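Local coordinates for protein putative retaining b-glycosidase (Saccharophagus degradans, PDB 5A95) that hydrolyses mixed-linkage beta-glucans, probably by the retaining mechanism of glycoside hydrolase family 5, at residues A[200-213]-A[225-239]. The protein carries 1 engineered substitution. Residues are numbered along the deposited sequence; the frame is centred on the assembly and turned at random.
Sequences RNWAEWKTLNESLI and PLVAGFNWAYDLSPI
W202 turns the edge of its six-membered ring toward one face of F230, the planes 76° apart, a T-shaped pair that illustrates how an aromatic cluster can join a helix to the chain just beyond a strand. The opposite face of F230 receives the aliphatic part of R200, whose CB lies 4.1 Å from the ring centroid in a CH-pi contact. Each face of W202 is met by one aliphatic carbon: P238 CB over one, 3.5 Å from the centroid of the five-membered ring in a CH-pi contact, and K206 CB over the other, toward the rim. With CG anti to the backbone N (chi1 -180°), the indole reaches on to I239, and its NE1 donates to A242 O. This is beta-alpha packing in the (beta/alpha)8 barrel of family 5: segment 202-213 of helix 202-219 runs nearly antiparallel to strand segment 225-227, closest approach of the axes 10.1 Å, while I213 CG1 meets P225 CB at 3.9 Å. W205, also touching F230, donates from NE1 to A228 O (2.8 Å, N-H...O angle 162°), the acceptor lying in the indole plane. N209 ND2 sits over one face of W205 and bonds back to W205 O; N209 OD1 accepts a hydrogen bond from a water that in turn accepts one from A228 N.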
loop_
_atom_site.group_PDB
_atom_site.type_symbol
_atom_site.label_atom_id
_atom_site.label_comp_id
_atom_site.label_asym_id
_atom_site.label_seq_id
_atom_site.Cartn_x
_atom_site.Cartn_y
_atom_site.Cartn_z
ATOM N N ARG A 200 19.002 -2.843 3.950
ATOM C CA ARG A 200 18.915 -4.285 3.844
ATOM C C ARG A 200 18.970 -4.874 5.243
ATOM O O ARG A 200 19.805 -4.490 6.047
ATOM C CB ARG A 200 19.967 -4.857 2.895
ATOM C CG ARG A 200 21.333 -5.071 3.476
ATOM C CD ARG A 200 22.308 -5.635 2.449
ATOM N NE ARG A 200 22.641 -4.670 1.405
ATOM C CZ ARG A 200 23.525 -3.691 1.540
ATOM N NH1 ARG A 200 24.166 -3.476 2.696
ATOM N NH2 ARG A 200 23.765 -2.928 0.505
ATOM N N ASN A 201 18.077 -5.816 5.501
ATOM C CA ASN A 201 17.947 -6.394 6.839
ATOM C C ASN A 201 17.476 -7.834 6.715
ATOM O O ASN A 201 16.357 -8.082 6.268
ATOM C CB ASN A 201 16.968 -5.596 7.678
ATOM C CG ASN A 201 16.908 -6.093 9.115
ATOM O OD1 ASN A 201 16.025 -6.858 9.482
ATOM N ND2 ASN A 201 17.894 -5.694 9.923
ATOM N N TRP A 202 18.345 -8.770 7.082
ATOM C CA TRP A 202 17.986 -10.176 6.934
ATOM C C TRP A 202 16.747 -10.549 7.729
ATOM O O TRP A 202 15.878 -11.257 7.215
ATOM C CB TRP A 202 19.177 -11.093 7.304
ATOM C CG TRP A 202 18.815 -12.536 7.144
ATOM C CD1 TRP A 202 18.582 -13.426 8.123
ATOM C CD2 TRP A 202 18.570 -13.206 5.909
ATOM N NE1 TRP A 202 18.205 -14.624 7.588
ATOM C CE2 TRP A 202 18.209 -14.531 6.230
ATOM C CE3 TRP A 202 18.665 -12.842 4.567
ATOM C CZ2 TRP A 202 17.891 -15.461 5.273
ATOM C CZ3 TRP A 202 18.367 -13.787 3.614
ATOM C CH2 TRP A 202 18.001 -15.080 3.965
ATOM N N ALA A 203 16.648 -10.110 8.977
ATOM C CA ALA A 203 15.499 -10.533 9.746
ATOM C C ALA A 203 14.175 -10.128 9.096
ATOM O O ALA A 203 13.225 -10.901 9.045
ATOM C CB ALA A 203 15.593 -10.008 11.182
ATOM N N GLU A 204 14.123 -8.906 8.593
ATOM C CA GLU A 204 12.945 -8.412 7.899
ATOM C C GLU A 204 12.624 -9.245 6.651
ATOM O O GLU A 204 11.489 -9.637 6.406
ATOM C CB GLU A 204 13.189 -6.953 7.536
ATOM C CG GLU A 204 12.106 -6.262 6.740
ATOM C CD GLU A 204 12.427 -4.804 6.525
ATOM O OE1 GLU A 204 13.512 -4.517 5.985
ATOM O OE2 GLU A 204 11.552 -3.953 6.823
ATOM N N TRP A 205 13.657 -9.547 5.898
ATOM C CA TRP A 205 13.486 -10.291 4.654
ATOM C C TRP A 205 13.091 -11.739 4.910
ATOM O O TRP A 205 12.186 -12.269 4.265
ATOM C CB TRP A 205 14.736 -10.157 3.778
ATOM C CG TRP A 205 14.651 -10.821 2.456
ATOM C CD1 TRP A 205 15.537 -11.719 1.941
ATOM C CD2 TRP A 205 13.672 -10.613 1.434
ATOM N NE1 TRP A 205 15.154 -12.120 0.693
ATOM C CE2 TRP A 205 14.012 -11.451 0.351
ATOM C CE3 TRP A 205 12.511 -9.853 1.340
ATOM C CZ2 TRP A 205 13.225 -11.544 -0.778
ATOM C CZ3 TRP A 205 11.728 -9.965 0.228
ATOM C CH2 TRP A 205 12.084 -10.811 -0.822
ATOM N N LYS A 206 13.763 -12.369 5.865
ATOM C CA LYS A 206 13.424 -13.718 6.315
ATOM C C LYS A 206 11.948 -13.816 6.722
ATOM O O LYS A 206 11.229 -14.705 6.286
ATOM C CB LYS A 206 14.346 -14.085 7.480
ATOM C CG LYS A 206 13.978 -15.352 8.261
ATOM C CD LYS A 206 14.888 -15.478 9.486
ATOM C CE LYS A 206 14.633 -16.718 10.319
ATOM N NZ LYS A 206 13.270 -16.759 10.864
ATOM N N THR A 207 11.501 -12.874 7.550
ATOM C CA THR A 207 10.125 -12.863 8.015
ATOM C C THR A 207 9.132 -12.765 6.865
ATOM O O THR A 207 8.098 -13.432 6.844
ATOM C CB THR A 207 9.930 -11.751 9.072
ATOM O OG1 THR A 207 10.794 -12.042 10.178
ATOM C CG2 THR A 207 8.487 -11.667 9.587
ATOM N N LEU A 208 9.425 -11.891 5.902
ATOM C CA LEU A 208 8.543 -11.702 4.775
ATOM C C LEU A 208 8.483 -12.965 3.894
ATOM O O LEU A 208 7.406 -13.356 3.425
ATOM C CB LEU A 208 8.910 -10.435 4.009
ATOM C CG LEU A 208 8.012 -10.067 2.853
ATOM C CD1 LEU A 208 6.528 -10.001 3.215
ATOM C CD2 LEU A 208 8.454 -8.734 2.288
ATOM N N ASN A 209 9.636 -13.592 3.671
ATOM C CA ASN A 209 9.613 -14.847 2.943
ATOM C C ASN A 209 8.803 -15.923 3.676
ATOM O O ASN A 209 8.047 -16.661 3.020
ATOM C CB ASN A 209 11.018 -15.376 2.639
ATOM C CG ASN A 209 11.637 -14.708 1.446
ATOM O OD1 ASN A 209 11.580 -15.212 0.341
ATOM N ND2 ASN A 209 12.175 -13.524 1.651
ATOM N N GLU A 210 8.954 -15.991 4.993
ATOM C CA GLU A 210 8.163 -16.944 5.787
ATOM C C GLU A 210 6.667 -16.665 5.654
ATOM O O GLU A 210 5.856 -17.595 5.608
ATOM C CB GLU A 210 8.624 -16.953 7.241
ATOM C CG GLU A 210 9.962 -17.625 7.405
ATOM C CD GLU A 210 10.649 -17.443 8.738
ATOM O OE1 GLU A 210 10.142 -16.673 9.584
ATOM O OE2 GLU A 210 11.732 -18.061 8.915
ATOM N N SER A 211 6.302 -15.400 5.549
ATOM C CA SER A 211 4.906 -15.036 5.375
ATOM C C SER A 211 4.362 -15.499 4.036
ATOM O O SER A 211 3.264 -16.039 3.940
ATOM C CB SER A 211 4.751 -13.518 5.542
ATOM O OG SER A 211 3.397 -13.105 5.495
ATOM N N LEU A 212 5.132 -15.292 2.974
ATOM C CA LEU A 212 4.747 -15.784 1.666
ATOM C C LEU A 212 4.642 -17.330 1.669
ATOM O O LEU A 212 3.703 -17.896 1.117
ATOM C CB LEU A 212 5.728 -15.321 0.588
ATOM C CG LEU A 212 5.754 -13.803 0.313
ATOM C CD1 LEU A 212 6.876 -13.434 -0.621
ATOM C CD2 LEU A 212 4.440 -13.327 -0.239
ATOM N N ILE A 213 5.636 -17.996 2.250
ATOM C CA ILE A 213 5.642 -19.454 2.333
ATOM C C ILE A 213 4.398 -19.956 3.064
ATOM O O ILE A 213 3.781 -20.937 2.643
ATOM C CB ILE A 213 6.934 -19.957 2.994
ATOM C CG1 ILE A 213 8.125 -19.715 2.042
ATOM C CG2 ILE A 213 6.818 -21.443 3.315
ATOM C CD1 ILE A 213 9.454 -19.721 2.747
ATOM N N PRO A 225 9.156 -23.786 -2.450
ATOM C CA PRO A 225 9.526 -22.365 -2.440
ATOM C C PRO A 225 11.028 -22.240 -2.607
ATOM O O PRO A 225 11.806 -22.999 -2.004
ATOM C CB PRO A 225 9.082 -21.883 -1.029
ATOM C CG PRO A 225 8.135 -22.953 -0.525
ATOM C CD PRO A 225 8.725 -24.226 -1.110
ATOM N N LEU A 226 11.436 -21.212 -3.345
ATOM C CA LEU A 226 12.847 -20.926 -3.587
ATOM C C LEU A 226 13.128 -19.498 -3.111
ATOM O O LEU A 226 12.475 -18.541 -3.563
ATOM C CB LEU A 226 13.170 -21.069 -5.071
ATOM C CG LEU A 226 14.609 -20.881 -5.499
ATOM C CD1 LEU A 226 15.489 -21.984 -4.998
ATOM C CD2 LEU A 226 14.779 -20.739 -6.993
ATOM N N VAL A 227 14.033 -19.381 -2.137
ATOM C CA VAL A 227 14.306 -18.143 -1.397
ATOM C C VAL A 227 15.701 -17.637 -1.755
ATOM O O VAL A 227 16.634 -18.411 -1.878
ATOM C CB VAL A 227 14.240 -18.436 0.118
ATOM C CG1 VAL A 227 14.735 -17.263 0.955
ATOM C CG2 VAL A 227 12.805 -18.784 0.500
ATOM N N ALA A 228 15.816 -16.316 -1.908
ATOM C CA ALA A 228 17.049 -15.649 -2.293
ATOM C C ALA A 228 17.546 -14.687 -1.208
ATOM O O ALA A 228 16.766 -14.123 -0.435
ATOM C CB ALA A 228 16.841 -14.828 -3.547
ATOM N N GLY A 229 18.859 -14.519 -1.188
ATOM C CA GLY A 229 19.509 -13.521 -0.371
ATOM C C GLY A 229 19.799 -12.223 -1.118
ATOM O O GLY A 229 19.367 -11.992 -2.249
ATOM N N PHE A 230 20.531 -11.361 -0.430
ATOM C CA PHE A 230 20.862 -10.019 -0.914
ATOM C C PHE A 230 21.973 -10.033 -1.953
ATOM O O PHE A 230 22.448 -11.085 -2.412
ATOM C CB PHE A 230 21.208 -9.099 0.277
ATOM C CG PHE A 230 20.121 -8.998 1.334
ATOM C CD1 PHE A 230 18.788 -8.966 0.997
ATOM C CD2 PHE A 230 20.460 -8.882 2.668
ATOM C CE1 PHE A 230 17.796 -8.833 1.962
ATOM C CE2 PHE A 230 19.483 -8.751 3.627
ATOM C CZ PHE A 230 18.174 -8.734 3.276
ATOM N N ASN A 231 22.342 -8.822 -2.396
ATOM C CA ASN A 231 23.306 -8.637 -3.472
ATOM C C ASN A 231 22.845 -9.339 -4.744
ATOM O O ASN A 231 23.618 -10.006 -5.421
ATOM C CB ASN A 231 24.712 -9.114 -3.050
ATOM C CG ASN A 231 25.803 -8.673 -4.014
ATOM O OD1 ASN A 231 25.601 -7.799 -4.856
ATOM N ND2 ASN A 231 26.940 -9.349 -3.958
ATOM N N TRP A 232 21.587 -9.110 -5.097
ATOM C CA TRP A 232 20.972 -9.685 -6.285
ATOM C C TRP A 232 20.998 -11.222 -6.248
ATOM O O TRP A 232 21.488 -11.888 -7.174
ATOM C CB TRP A 232 21.604 -9.166 -7.576
ATOM C CG TRP A 232 21.376 -7.707 -7.897
ATOM C CD1 TRP A 232 20.459 -7.237 -8.793
ATOM C CD2 TRP A 232 22.083 -6.575 -7.406
ATOM N NE1 TRP A 232 20.551 -5.866 -8.894
ATOM C CE2 TRP A 232 21.547 -5.431 -8.068
ATOM C CE3 TRP A 232 23.140 -6.404 -6.521
ATOM C CZ2 TRP A 232 21.994 -4.137 -7.811
ATOM C CZ3 TRP A 232 23.576 -5.110 -6.267
ATOM C CH2 TRP A 232 23.011 -3.997 -6.911
ATOM N N ALA A 233 20.459 -11.783 -5.166
ATOM C CA ALA A 233 20.364 -13.230 -4.995
ATOM C C ALA A 233 21.734 -13.877 -5.069
ATOM O O ALA A 233 21.900 -14.927 -5.650
ATOM C CB ALA A 233 19.407 -13.856 -6.031
ATOM N N TYR A 234 22.703 -13.298 -4.394
ATOM C CA TYR A 234 24.047 -13.832 -4.373
ATOM C C TYR A 234 24.513 -14.303 -3.002
ATOM O O TYR A 234 25.222 -15.300 -2.904
ATOM C CB TYR A 234 25.047 -12.845 -5.014
ATOM C CG TYR A 234 26.386 -13.474 -5.209
ATOM C CD1 TYR A 234 26.596 -14.437 -6.195
ATOM C CD2 TYR A 234 27.449 -13.132 -4.396
ATOM C CE1 TYR A 234 27.811 -15.057 -6.321
ATOM C CE2 TYR A 234 28.695 -13.741 -4.547
ATOM C CZ TYR A 234 28.855 -14.726 -5.520
ATOM O OH TYR A 234 30.065 -15.392 -5.671
ATOM N N ASP A 235 24.107 -13.629 -1.936
ATOM C CA ASP A 235 24.632 -13.926 -0.599
ATOM C C ASP A 235 23.639 -14.734 0.236
ATOM O O ASP A 235 22.658 -14.189 0.757
ATOM C CB ASP A 235 25.016 -12.623 0.126
ATOM C CG ASP A 235 25.669 -12.875 1.487
ATOM O OD1 ASP A 235 26.016 -14.034 1.786
ATOM O OD2 ASP A 235 25.854 -11.889 2.229
ATOM N N LEU A 236 23.910 -16.027 0.367
ATOM C CA LEU A 236 23.112 -16.914 1.217
ATOM C C LEU A 236 23.698 -17.055 2.624
ATOM O O LEU A 236 23.092 -17.678 3.466
ATOM C CB LEU A 236 22.993 -18.283 0.575
ATOM C CG LEU A 236 22.135 -18.378 -0.668
ATOM C CD1 LEU A 236 22.175 -19.785 -1.231
ATOM C CD2 LEU A 236 20.691 -17.947 -0.373
ATOM N N SER A 237 24.843 -16.446 2.896
ATOM C CA SER A 237 25.497 -16.674 4.181
ATOM C C SER A 237 24.635 -16.432 5.428
ATOM O O SER A 237 24.820 -17.137 6.407
ATOM C CB SER A 237 26.838 -15.949 4.268
ATOM O OG SER A 237 26.697 -14.555 4.255
ATOM N N PRO A 238 23.671 -15.476 5.406
ATOM C CA PRO A 238 22.854 -15.325 6.630
ATOM C C PRO A 238 22.077 -16.570 7.073
ATOM O O PRO A 238 21.643 -16.632 8.211
ATOM C CB PRO A 238 21.899 -14.189 6.284
ATOM C CG PRO A 238 22.673 -13.367 5.283
ATOM C CD PRO A 238 23.354 -14.417 4.428
ATOM N N ILE A 239 21.859 -17.530 6.180
ATOM C CA ILE A 239 21.073 -18.716 6.530
ATOM C C ILE A 239 21.799 -19.670 7.468
ATOM O O ILE A 239 21.172 -20.582 7.982
ATOM C CB ILE A 239 20.572 -19.482 5.297
ATOM C CG1 ILE A 239 21.685 -20.299 4.631
ATOM C CG2 ILE A 239 19.865 -18.543 4.319
ATOM C CD1 ILE A 239 21.201 -21.117 3.463
HETATM O O HOH W 1 13.378 -14.702 -1.837
#